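Local coordinates for protein cGAS/DncV-like nucleotidyltransferase in E. coli homolog (Elizabethkingia meningoseptica ATCC 13253 = NBRC 12535, PDB 6E0O) that synthesises cyclic dinucleotide second messengers from nucleoside triphosphates, the signalling step of a CBASS antiphage defence system, at residues A36-R41 and A103-A108; V65-D70 and I138-L143; R119-I124 and Y160-K165. All blocks are in the same frame, centred on the assembly; numbering follows the deposited sequence.

Contact 1 of 3, residues A36-R41 and A103-A108; sequences AKFGNR and ADTEEA
Lys37 and Phe38 approach the helix of 103-108 in two different ways, one laying its chain along the surface and the other presenting the end of a ring. The CB bond of Lys37 points toward 103-108, and CG anti to the backbone N (chi1 -178°) carries the chain on over Asp104 and Ala108. Its CD sits 3.4 Å from Asp104 O and its CE 3.8 Å from Ala108 CB. Bends at chi3 and chi4 bring NZ round to Glu107, whose side chain crosses that of Lys37 at about a right angle. Lys37 NZ to Glu107 OE2 is a long salt bridge at 3.6 Å, supplemented by a water that accepts from NZ at 2.9 Å and donates to OE2 at 2.6 Å. Phe38 brings its CZ to 3.8 Å from Thr105 OG1 and 3.9 Å from Asp104 CB, while Lys37 CG lies over the centre of one ring face, 4.1 Å above the plane. The polar ends are engaged elsewhere, Thr105 OG1 with Leu101 O and Asp104 OD2 with Tyr96 OH. Phe38 and Thr105 also both touch Met66 of strand 62-68, as expected of two helices packed against the central sheet of a nucleotidyltransferase fold.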
loop_
_atom_site.group_PDB
_atom_site.type_symbol
_atom_site.label_atom_id
_atom_site.label_comp_id
_atom_site.label_asym_id
_atom_site.label_seq_id
_atom_site.Cartn_x
_atom_site.Cartn_y
_atom_site.Cartn_z
ATOM N N ALA A 36 -15.235 7.407 -20.222
ATOM C CA ALA A 36 -16.498 7.630 -20.919
ATOM C C ALA A 36 -17.369 8.644 -20.189
ATOM O O ALA A 36 -18.122 9.388 -20.825
ATOM C CB ALA A 36 -17.250 6.310 -21.093
ATOM N N LYS A 37 -17.277 8.700 -18.865
ATOM C CA LYS A 37 -18.042 9.674 -18.097
ATOM C C LYS A 37 -17.261 10.942 -17.783
ATOM O O LYS A 37 -17.818 12.042 -17.872
ATOM C CB LYS A 37 -18.554 9.058 -16.790
ATOM C CG LYS A 37 -19.403 10.036 -15.984
ATOM C CD LYS A 37 -20.152 9.389 -14.816
ATOM C CE LYS A 37 -21.232 8.408 -15.258
ATOM N NZ LYS A 37 -22.364 9.031 -16.007
ATOM N N PHE A 38 -15.985 10.816 -17.430
ATOM C CA PHE A 38 -15.239 11.927 -16.859
ATOM C C PHE A 38 -14.264 12.586 -17.823
ATOM O O PHE A 38 -13.776 13.686 -17.522
ATOM C CB PHE A 38 -14.476 11.455 -15.620
ATOM C CG PHE A 38 -15.371 11.028 -14.495
ATOM C CD1 PHE A 38 -16.021 11.967 -13.721
ATOM C CD2 PHE A 38 -15.566 9.692 -14.217
ATOM C CE1 PHE A 38 -16.843 11.575 -12.684
ATOM C CE2 PHE A 38 -16.389 9.297 -13.182
ATOM C CZ PHE A 38 -17.024 10.235 -12.418
ATOM N N GLY A 39 -13.959 11.951 -18.948
ATOM C CA GLY A 39 -13.042 12.556 -19.893
ATOM C C GLY A 39 -11.718 12.887 -19.234
ATOM O O GLY A 39 -11.162 12.101 -18.454
ATOM N N ASN A 40 -11.194 14.065 -19.554
ATOM C CA ASN A 40 -9.911 14.497 -19.024
ATOM C C ASN A 40 -10.019 15.212 -17.690
ATOM O O ASN A 40 -9.011 15.720 -17.184
ATOM C CB ASN A 40 -9.181 15.387 -20.013
ATOM C CG ASN A 40 -8.415 14.588 -21.067
ATOM O OD1 ASN A 40 -8.041 13.446 -20.839
ATOM N ND2 ASN A 40 -8.169 15.203 -22.226
ATOM N N ARG A 41 -11.200 15.214 -17.083
ATOM C CA ARG A 41 -11.390 15.858 -15.794
ATOM C C ARG A 41 -10.817 15.062 -14.634
ATOM O O ARG A 41 -10.865 15.543 -13.493
ATOM C CB ARG A 41 -12.878 16.119 -15.568
ATOM C CG ARG A 41 -13.470 17.083 -16.585
ATOM C CD ARG A 41 -14.932 17.319 -16.297
ATOM N NE ARG A 41 -15.747 16.168 -16.658
ATOM C CZ ARG A 41 -16.859 15.807 -16.025
ATOM N NH1 ARG A 41 -17.285 16.491 -14.970
ATOM N NH2 ARG A 41 -17.540 14.749 -16.442
ATOM N N ALA A 103 -20.817 8.388 -6.350
ATOM C CA ALA A 103 -21.991 7.819 -7.007
ATOM C C ALA A 103 -21.826 7.810 -8.522
ATOM O O ALA A 103 -22.188 6.837 -9.192
ATOM C CB ALA A 103 -23.245 8.601 -6.620
ATOM N N ASP A 104 -21.282 8.889 -9.082
ATOM C CA ASP A 104 -21.074 8.951 -10.524
ATOM C C ASP A 104 -20.022 7.944 -10.966
ATOM O O ASP A 104 -20.130 7.352 -12.047
ATOM C CB ASP A 104 -20.656 10.366 -10.919
ATOM C CG ASP A 104 -21.792 11.369 -10.821
ATOM O OD1 ASP A 104 -22.959 10.963 -10.601
ATOM O OD2 ASP A 104 -21.507 12.577 -10.961
ATOM N N THR A 105 -18.997 7.737 -10.135
ATOM C CA THR A 105 -17.975 6.738 -10.428
ATOM C C THR A 105 -18.589 5.346 -10.440
ATOM O O THR A 105 -18.337 4.550 -11.348
ATOM C CB THR A 105 -16.860 6.825 -9.382
ATOM O OG1 THR A 105 -16.275 8.127 -9.405
ATOM C CG2 THR A 105 -15.775 5.811 -9.676
ATOM N N GLU A 106 -19.413 5.042 -9.433
ATOM C CA GLU A 106 -20.085 3.749 -9.389
ATOM C C GLU A 106 -20.961 3.547 -10.619
ATOM O O GLU A 106 -20.972 2.467 -11.216
ATOM C CB GLU A 106 -20.898 3.655 -8.097
ATOM C CG GLU A 106 -21.558 2.321 -7.887
ATOM C CD GLU A 106 -22.336 2.238 -6.584
ATOM O OE1 GLU A 106 -22.335 3.218 -5.807
ATOM O OE2 GLU A 106 -22.954 1.187 -6.335
ATOM N N GLU A 107 -21.671 4.595 -11.033
ATOM C CA GLU A 107 -22.541 4.505 -12.200
ATOM C C GLU A 107 -21.736 4.247 -13.464
ATOM O O GLU A 107 -22.099 3.393 -14.280
ATOM C CB GLU A 107 -23.314 5.813 -12.313
ATOM C CG GLU A 107 -24.318 5.891 -13.406
ATOM C CD GLU A 107 -25.197 7.117 -13.251
ATOM O OE1 GLU A 107 -25.780 7.301 -12.159
ATOM O OE2 GLU A 107 -25.288 7.903 -14.214
ATOM N N ALA A 108 -20.644 4.989 -13.653
ATOM C CA ALA A 108 -19.802 4.786 -14.826
ATOM C C ALA A 108 -19.322 3.347 -14.896
ATOM O O ALA A 108 -19.294 2.744 -15.974
ATOM C CB ALA A 108 -18.613 5.749 -14.785
HETATM O O HOH W 1 -24.494 7.120 -16.508
#

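Contact 2 of 3, residues V65-D70 and I138-L143; sequences VMRYDD and IPCFVL. With nucleotides of chain B.
Arg67 runs beside Cys140, Phe141 and Val142 on the neighbouring parallel strand. CB of Arg67 lies 3.9 Å from Cys140 SG. The next atom, CG, passes the backbone where Phe141 joins Val142, and Arg67 CD touches Val142 CG2 at 3.7 Å. A bend at chi3 (66°) then swings the guanidinium to Asp69: Arg67 NE donates to the anti lone pair of Asp69 OD2 at 2.8 Å, nearly in the guanidinium plane, and NH2 adds a weak second bond. Asp69 OD2 is also bonded to Thr43 OG1. On the same face of the sheet, Val65 CG1 packs 3.4 Å from Cys140 SG; on the other, the Tyr68 and Phe141 side chains lie side by side, with Tyr68 O at the ring edge of Phe141. Backbone bonds from Met66 N to Ile138 O, Cys140 N to Met66 O and Tyr68 N to Cys140 O join these adjacent strands of the nucleotidyltransferase domain's mixed sheet. Beyond, where Tyr68 O and Val142 N are 4.2 Å apart, a water bridges them. Arg67 thus pairs its charge within its own segment, while Ile138 CD1, 3.6 Å from O3' of nucleotide A2 of chain B, brings an aliphatic group to the nucleotide site, close to Gln47 and Asp63, which probably bind ATP and magnesium.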
loop_
_atom_site.group_PDB
_atom_site.type_symbol
_atom_site.label_atom_id
_atom_site.label_comp_id
_atom_site.label_asym_id
_atom_site.label_seq_id
_atom_site.Cartn_x
_atom_site.Cartn_y
_atom_site.Cartn_z
ATOM N N VAL A 65 -6.517 4.696 -8.711
ATOM C CA VAL A 65 -6.970 5.973 -8.180
ATOM C C VAL A 65 -7.544 6.805 -9.318
ATOM O O VAL A 65 -6.938 6.914 -10.389
ATOM C CB VAL A 65 -5.817 6.717 -7.489
ATOM C CG1 VAL A 65 -6.340 8.015 -6.893
ATOM C CG2 VAL A 65 -5.155 5.861 -6.422
ATOM N N MET A 66 -8.719 7.385 -9.090
ATOM C CA MET A 66 -9.331 8.304 -10.047
ATOM C C MET A 66 -9.465 9.654 -9.356
ATOM O O MET A 66 -10.403 9.876 -8.586
ATOM C CB MET A 66 -10.680 7.807 -10.540
ATOM C CG MET A 66 -11.204 8.651 -11.690
ATOM S SD MET A 66 -12.955 8.517 -12.028
ATOM C CE MET A 66 -13.604 9.554 -10.729
ATOM N N ARG A 67 -8.529 10.555 -9.634
ATOM C CA ARG A 67 -8.467 11.854 -8.977
ATOM C C ARG A 67 -9.213 12.876 -9.828
ATOM O O ARG A 67 -8.756 13.251 -10.916
ATOM C CB ARG A 67 -7.009 12.266 -8.795
ATOM C CG ARG A 67 -6.817 13.550 -7.999
ATOM C CD ARG A 67 -5.350 13.956 -7.949
ATOM N NE ARG A 67 -4.839 14.313 -9.271
ATOM C CZ ARG A 67 -3.552 14.440 -9.555
ATOM N NH1 ARG A 67 -2.648 14.238 -8.607
ATOM N NH2 ARG A 67 -3.168 14.747 -10.783
ATOM N N TYR A 68 -10.373 13.316 -9.346
ATOM C CA TYR A 68 -11.143 14.343 -10.027
ATOM C C TYR A 68 -10.470 15.662 -9.696
ATOM O O TYR A 68 -10.437 16.078 -8.534
ATOM C CB TYR A 68 -12.600 14.327 -9.575
ATOM C CG TYR A 68 -13.432 15.232 -10.448
ATOM C CD1 TYR A 68 -13.488 16.596 -10.211
ATOM C CD2 TYR A 68 -14.116 14.727 -11.542
ATOM C CE1 TYR A 68 -14.229 17.430 -11.023
ATOM C CE2 TYR A 68 -14.852 15.548 -12.362
ATOM C CZ TYR A 68 -14.906 16.898 -12.100
ATOM O OH TYR A 68 -15.653 17.700 -12.930
ATOM N N ASP A 69 -9.908 16.316 -10.704
ATOM C CA ASP A 69 -8.967 17.392 -10.418
ATOM C C ASP A 69 -9.045 18.519 -11.434
ATOM O O ASP A 69 -8.085 19.286 -11.564
ATOM C CB ASP A 69 -7.556 16.835 -10.328
ATOM C CG ASP A 69 -7.146 16.088 -11.574
ATOM O OD1 ASP A 69 -7.815 16.256 -12.617
ATOM O OD2 ASP A 69 -6.158 15.337 -11.515
ATOM N N ASP A 70 -10.178 18.653 -12.119
ATOM C CA ASP A 70 -10.350 19.680 -13.135
ATOM C C ASP A 70 -10.017 21.070 -12.613
ATOM O O ASP A 70 -9.468 21.887 -13.355
ATOM C CB ASP A 70 -11.797 19.618 -13.637
ATOM C CG ASP A 70 -12.064 20.536 -14.799
ATOM O OD1 ASP A 70 -11.326 20.471 -15.802
ATOM O OD2 ASP A 70 -13.039 21.311 -14.713
ATOM N N ILE A 138 -10.629 4.092 -6.623
ATOM C CA ILE A 138 -10.638 5.035 -5.508
ATOM C C ILE A 138 -10.889 6.433 -6.061
ATOM O O ILE A 138 -9.930 7.134 -6.425
ATOM C CB ILE A 138 -9.320 4.972 -4.722
ATOM C CG1 ILE A 138 -9.057 3.534 -4.262
ATOM C CG2 ILE A 138 -9.379 5.906 -3.536
ATOM C CD1 ILE A 138 -7.616 3.211 -4.086
ATOM N N PRO A 139 -12.143 6.875 -6.171
ATOM C CA PRO A 139 -12.386 8.285 -6.509
ATOM C C PRO A 139 -11.888 9.181 -5.385
ATOM O O PRO A 139 -11.984 8.837 -4.205
ATOM C CB PRO A 139 -13.910 8.356 -6.673
ATOM C CG PRO A 139 -14.423 7.258 -5.822
ATOM C CD PRO A 139 -13.395 6.144 -5.906
ATOM N N CYS A 140 -11.356 10.341 -5.760
ATOM C CA CYS A 140 -10.778 11.247 -4.777
ATOM C C CYS A 140 -10.588 12.619 -5.402
ATOM O O CYS A 140 -10.802 12.815 -6.600
ATOM C CB CYS A 140 -9.444 10.718 -4.243
ATOM S SG CYS A 140 -8.183 10.516 -5.527
ATOM N N PHE A 141 -10.192 13.568 -4.558
ATOM C CA PHE A 141 -9.855 14.923 -4.949
ATOM C C PHE A 141 -8.400 15.221 -4.590
ATOM O O PHE A 141 -7.763 14.496 -3.820
ATOM C CB PHE A 141 -10.739 15.929 -4.200
ATOM C CG PHE A 141 -12.208 15.884 -4.554
ATOM C CD1 PHE A 141 -12.639 15.989 -5.865
ATOM C CD2 PHE A 141 -13.160 15.787 -3.557
ATOM C CE1 PHE A 141 -13.992 15.985 -6.169
ATOM C CE2 PHE A 141 -14.512 15.780 -3.864
ATOM C CZ PHE A 141 -14.921 15.869 -5.167
ATOM N N VAL A 142 -7.882 16.313 -5.158
ATOM C CA VAL A 142 -6.593 16.846 -4.740
ATOM C C VAL A 142 -6.654 17.315 -3.297
ATOM O O VAL A 142 -7.638 17.922 -2.855
ATOM C CB VAL A 142 -6.194 18.013 -5.659
ATOM C CG1 VAL A 142 -4.956 18.737 -5.133
ATOM C CG2 VAL A 142 -5.963 17.533 -7.071
ATOM N N LEU A 143 -5.582 17.044 -2.563
ATOM C CA LEU A 143 -5.404 17.488 -1.192
ATOM C C LEU A 143 -4.105 18.266 -1.072
ATOM O O LEU A 143 -3.071 17.833 -1.587
ATOM C CB LEU A 143 -5.306 16.289 -0.255
ATOM C CG LEU A 143 -4.865 16.596 1.177
ATOM C CD1 LEU A 143 -5.991 17.285 1.919
ATOM C CD2 LEU A 143 -4.411 15.339 1.894
ATOM P P A B 2 -8.446 -0.917 3.303
ATOM O OP1 A B 2 -8.826 0.352 3.977
ATOM O OP2 A B 2 -9.302 -2.121 3.484
ATOM O "O5'" A B 2 -8.352 -0.624 1.738
ATOM C "C5'" A B 2 -9.522 -0.558 0.926
ATOM C "C4'" A B 2 -9.286 0.256 -0.324
ATOM O "O4'" A B 2 -9.131 1.650 0.052
ATOM C "C3'" A B 2 -8.035 -0.118 -1.114
ATOM O "O3'" A B 2 -8.266 0.048 -2.512
ATOM C "C2'" A B 2 -7.005 0.894 -0.628
ATOM O "O2'" A B 2 -5.972 1.176 -1.551
ATOM C "C1'" A B 2 -7.866 2.126 -0.359
ATOM N N9 A B 2 -7.333 2.964 0.716
ATOM C C8 A B 2 -7.363 2.698 2.065
ATOM N N7 A B 2 -6.803 3.623 2.802
ATOM C C5 A B 2 -6.359 4.558 1.875
ATOM C C6 A B 2 -5.670 5.778 2.012
ATOM N N6 A B 2 -5.289 6.311 3.175
ATOM N N1 A B 2 -5.405 6.449 0.881
ATOM C C2 A B 2 -5.769 5.946 -0.297
ATOM N N3 A B 2 -6.419 4.812 -0.557
ATOM C C4 A B 2 -6.685 4.162 0.586
HETATM O O HOH W 2 -9.528 17.977 -6.844
#

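Contact 3 of 3, residues R119-I124 and Y160-K165; sequences RKNKCI and YSDDNK. With nucleotides of chain B.
With CG of Arg119 anti to the backbone N (chi1 179°), in a chain extended from CG to NE, and CG of Asp162 beside its own backbone N (chi1 -74°), guanidinium and carboxylate meet from opposite directions. The grip is side-on and two-pronged. Arg119 NE reaches Asp162 OD2 on its syn side at 2.9 Å in an almost straight bond (171°), whereas Arg119 NH2 meets Asp162 OD1 at 3.0 Å from above the carboxylate plane; Lys102 of helix 98-113 bonds OD1 as well. The loop between strands 117-119 and 124-126 here faces the type I beta turn Ser161-Asn164, which precedes strand 166-169. Asn121 joins them three times: its O accepts from Asp162 N at 2.9 Å on a lone pair, its OD1 accepts from Asp163 N at 3.0 Å, and its ND2 donates to Asp163 OD1 at 3.1 Å, from above that carboxylate. With both ends of the amide held, its rotation is fixed. Asn121 and Lys122 probably belong to the ATP site. Lys122 donates from NZ to OP1 of nucleotide A2 of chain B at 3.2 Å, its extended chain running past Ser161 CB, and a water accepts from both Lys122 NZ and Lys165 NZ.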
loop_
_atom_site.group_PDB
_atom_site.type_symbol
_atom_site.label_atom_id
_atom_site.label_comp_id
_atom_site.label_asym_id
_atom_site.label_seq_id
_atom_site.Cartn_x
_atom_site.Cartn_y
_atom_site.Cartn_z
ATOM N N ARG A 119 -20.016 -1.440 -4.375
ATOM C CA ARG A 119 -19.563 -0.302 -3.596
ATOM C C ARG A 119 -19.003 -0.781 -2.266
ATOM O O ARG A 119 -19.608 -1.615 -1.586
ATOM C CB ARG A 119 -20.722 0.653 -3.357
ATOM C CG ARG A 119 -20.325 1.845 -2.534
ATOM C CD ARG A 119 -21.397 2.891 -2.564
ATOM N NE ARG A 119 -21.062 4.036 -1.730
ATOM C CZ ARG A 119 -21.276 5.297 -2.082
ATOM N NH1 ARG A 119 -21.790 5.576 -3.276
ATOM N NH2 ARG A 119 -20.946 6.278 -1.256
ATOM N N LYS A 120 -17.843 -0.250 -1.902
ATOM C CA LYS A 120 -17.191 -0.543 -0.635
ATOM C C LYS A 120 -17.006 0.749 0.156
ATOM O O LYS A 120 -17.271 1.848 -0.334
ATOM C CB LYS A 120 -15.853 -1.253 -0.855
ATOM C CG LYS A 120 -15.945 -2.513 -1.686
ATOM C CD LYS A 120 -16.734 -3.609 -0.998
ATOM C CE LYS A 120 -16.927 -4.791 -1.938
ATOM N NZ LYS A 120 -17.698 -5.902 -1.317
ATOM N N ASN A 121 -16.511 0.610 1.387
ATOM C CA ASN A 121 -16.430 1.754 2.288
ATOM C C ASN A 121 -15.519 2.847 1.740
ATOM O O ASN A 121 -15.812 4.041 1.897
ATOM C CB ASN A 121 -15.944 1.283 3.657
ATOM C CG ASN A 121 -16.071 2.354 4.719
ATOM O OD1 ASN A 121 -17.049 3.101 4.749
ATOM N ND2 ASN A 121 -15.079 2.438 5.594
ATOM N N LYS A 122 -14.405 2.462 1.109
ATOM C CA LYS A 122 -13.380 3.411 0.690
ATOM C C LYS A 122 -13.126 3.390 -0.810
ATOM O O LYS A 122 -12.220 4.091 -1.276
ATOM C CB LYS A 122 -12.067 3.156 1.437
ATOM C CG LYS A 122 -12.142 3.418 2.927
ATOM C CD LYS A 122 -10.810 3.191 3.627
ATOM C CE LYS A 122 -10.982 3.152 5.137
ATOM N NZ LYS A 122 -9.715 2.811 5.830
ATOM N N CYS A 123 -13.909 2.638 -1.579
ATOM C CA CYS A 123 -13.654 2.483 -3.006
ATOM C C CYS A 123 -14.879 1.864 -3.659
ATOM O O CYS A 123 -15.857 1.517 -2.991
ATOM C CB CYS A 123 -12.419 1.607 -3.232
ATOM S SG CYS A 123 -12.616 -0.113 -2.684
ATOM N N ILE A 124 -14.815 1.737 -4.982
ATOM C CA ILE A 124 -15.753 0.931 -5.754
ATOM C C ILE A 124 -14.973 -0.280 -6.260
ATOM O O ILE A 124 -13.992 -0.134 -6.998
ATOM C CB ILE A 124 -16.360 1.709 -6.932
ATOM C CG1 ILE A 124 -16.985 3.038 -6.508
ATOM C CG2 ILE A 124 -17.350 0.797 -7.636
ATOM C CD1 ILE A 124 -18.151 2.929 -5.572
ATOM N N TYR A 160 -13.537 10.484 1.134
ATOM C CA TYR A 160 -14.311 10.206 2.330
ATOM C C TYR A 160 -14.835 8.786 2.269
ATOM O O TYR A 160 -15.292 8.332 1.221
ATOM C CB TYR A 160 -15.452 11.206 2.467
ATOM C CG TYR A 160 -14.911 12.615 2.552
ATOM C CD1 TYR A 160 -14.611 13.338 1.403
ATOM C CD2 TYR A 160 -14.653 13.202 3.780
ATOM C CE1 TYR A 160 -14.098 14.617 1.477
ATOM C CE2 TYR A 160 -14.142 14.483 3.867
ATOM C CZ TYR A 160 -13.868 15.187 2.712
ATOM O OH TYR A 160 -13.354 16.462 2.791
ATOM N N SER A 161 -14.747 8.087 3.395
ATOM C CA SER A 161 -15.313 6.756 3.478
ATOM C C SER A 161 -16.815 6.850 3.718
ATOM O O SER A 161 -17.335 7.879 4.160
ATOM C CB SER A 161 -14.657 5.971 4.609
ATOM O OG SER A 161 -15.001 6.520 5.866
ATOM N N ASP A 162 -17.516 5.749 3.431
ATOM C CA ASP A 162 -18.955 5.718 3.646
ATOM C C ASP A 162 -19.295 5.855 5.128
ATOM O O ASP A 162 -20.390 6.308 5.468
ATOM C CB ASP A 162 -19.554 4.448 3.048
ATOM C CG ASP A 162 -19.616 4.491 1.530
ATOM O OD1 ASP A 162 -19.123 5.474 0.931
ATOM O OD2 ASP A 162 -20.153 3.534 0.938
ATOM N N ASP A 163 -18.380 5.483 6.028
ATOM C CA ASP A 163 -18.582 5.723 7.457
ATOM C C ASP A 163 -18.005 7.065 7.924
ATOM O O ASP A 163 -17.746 7.241 9.122
ATOM C CB ASP A 163 -18.108 4.539 8.312
ATOM C CG ASP A 163 -16.612 4.347 8.304
ATOM O OD1 ASP A 163 -15.938 4.786 7.360
ATOM O OD2 ASP A 163 -16.106 3.721 9.262
ATOM N N ASN A 164 -17.808 8.005 6.994
ATOM C CA ASN A 164 -17.647 9.454 7.225
ATOM C C ASN A 164 -16.234 9.886 7.587
ATOM O O ASN A 164 -16.042 11.048 7.983
ATOM C CB ASN A 164 -18.665 10.014 8.227
ATOM C CG ASN A 164 -20.086 9.996 7.673
ATOM O OD1 ASN A 164 -20.305 10.206 6.474
ATOM N ND2 ASN A 164 -21.053 9.725 8.539
ATOM N N LYS A 165 -15.241 9.024 7.414
ATOM C CA LYS A 165 -13.868 9.399 7.707
ATOM C C LYS A 165 -13.272 10.141 6.526
ATOM O O LYS A 165 -13.516 9.793 5.368
ATOM C CB LYS A 165 -13.023 8.164 7.997
ATOM C CG LYS A 165 -13.482 7.410 9.222
ATOM C CD LYS A 165 -12.482 6.370 9.663
ATOM C CE LYS A 165 -12.657 5.084 8.900
ATOM N NZ LYS A 165 -11.888 3.991 9.563
ATOM P P A B 2 -8.446 -0.917 3.303
ATOM O OP1 A B 2 -8.826 0.352 3.977
ATOM O OP2 A B 2 -9.302 -2.121 3.484
ATOM O "O5'" A B 2 -8.352 -0.624 1.738
ATOM C "C5'" A B 2 -9.522 -0.558 0.926
ATOM C "C4'" A B 2 -9.286 0.256 -0.324
ATOM O "O4'" A B 2 -9.131 1.650 0.052
ATOM C "C3'" A B 2 -8.035 -0.118 -1.114
ATOM O "O3'" A B 2 -8.266 0.048 -2.512
ATOM C "C2'" A B 2 -7.005 0.894 -0.628
ATOM O "O2'" A B 2 -5.972 1.176 -1.551
ATOM C "C1'" A B 2 -7.866 2.126 -0.359
ATOM N N9 A B 2 -7.333 2.964 0.716
ATOM C C8 A B 2 -7.363 2.698 2.065
ATOM N N7 A B 2 -6.803 3.623 2.802
ATOM C C5 A B 2 -6.359 4.558 1.875
ATOM C C6 A B 2 -5.670 5.778 2.012
ATOM N N6 A B 2 -5.289 6.311 3.175
ATOM N N1 A B 2 -5.405 6.449 0.881
ATOM C C2 A B 2 -5.769 5.946 -0.297
ATOM N N3 A B 2 -6.419 4.812 -0.557
ATOM C C4 A B 2 -6.685 4.162 0.586
HETATM O O HOH W 3 -14.821 6.252 -0.592
HETATM O O HOH W 4 -9.426 4.494 8.616
#

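In the fold
Contact 2 is the buried one, contact 1 is partly buried and contact 3 lies at the surface, and their chemistry follows: backbone bonds with apolar side chains, then aliphatic and ring packing edged by a long ion pair, then side-chain hydrogen bonds and a tight salt bridge. Contacts 1 and 2 touch directly: Arg41 NH1 lies 2.9 Å from Tyr68 OH and Arg41 O 3.0 Å from Asp69 N, both probably hydrogen-bonded. Helix 98-113 also reaches contact 3, through a weak Glu106-Arg119 ion pair and packing on Ile124. Contacts 2 and 3 meet where Ile138 touches Cys123, and both adjoin nucleotide A2 of chain B, unlike contact 1, whose nearest atom is about 12 Å from the nucleic acid.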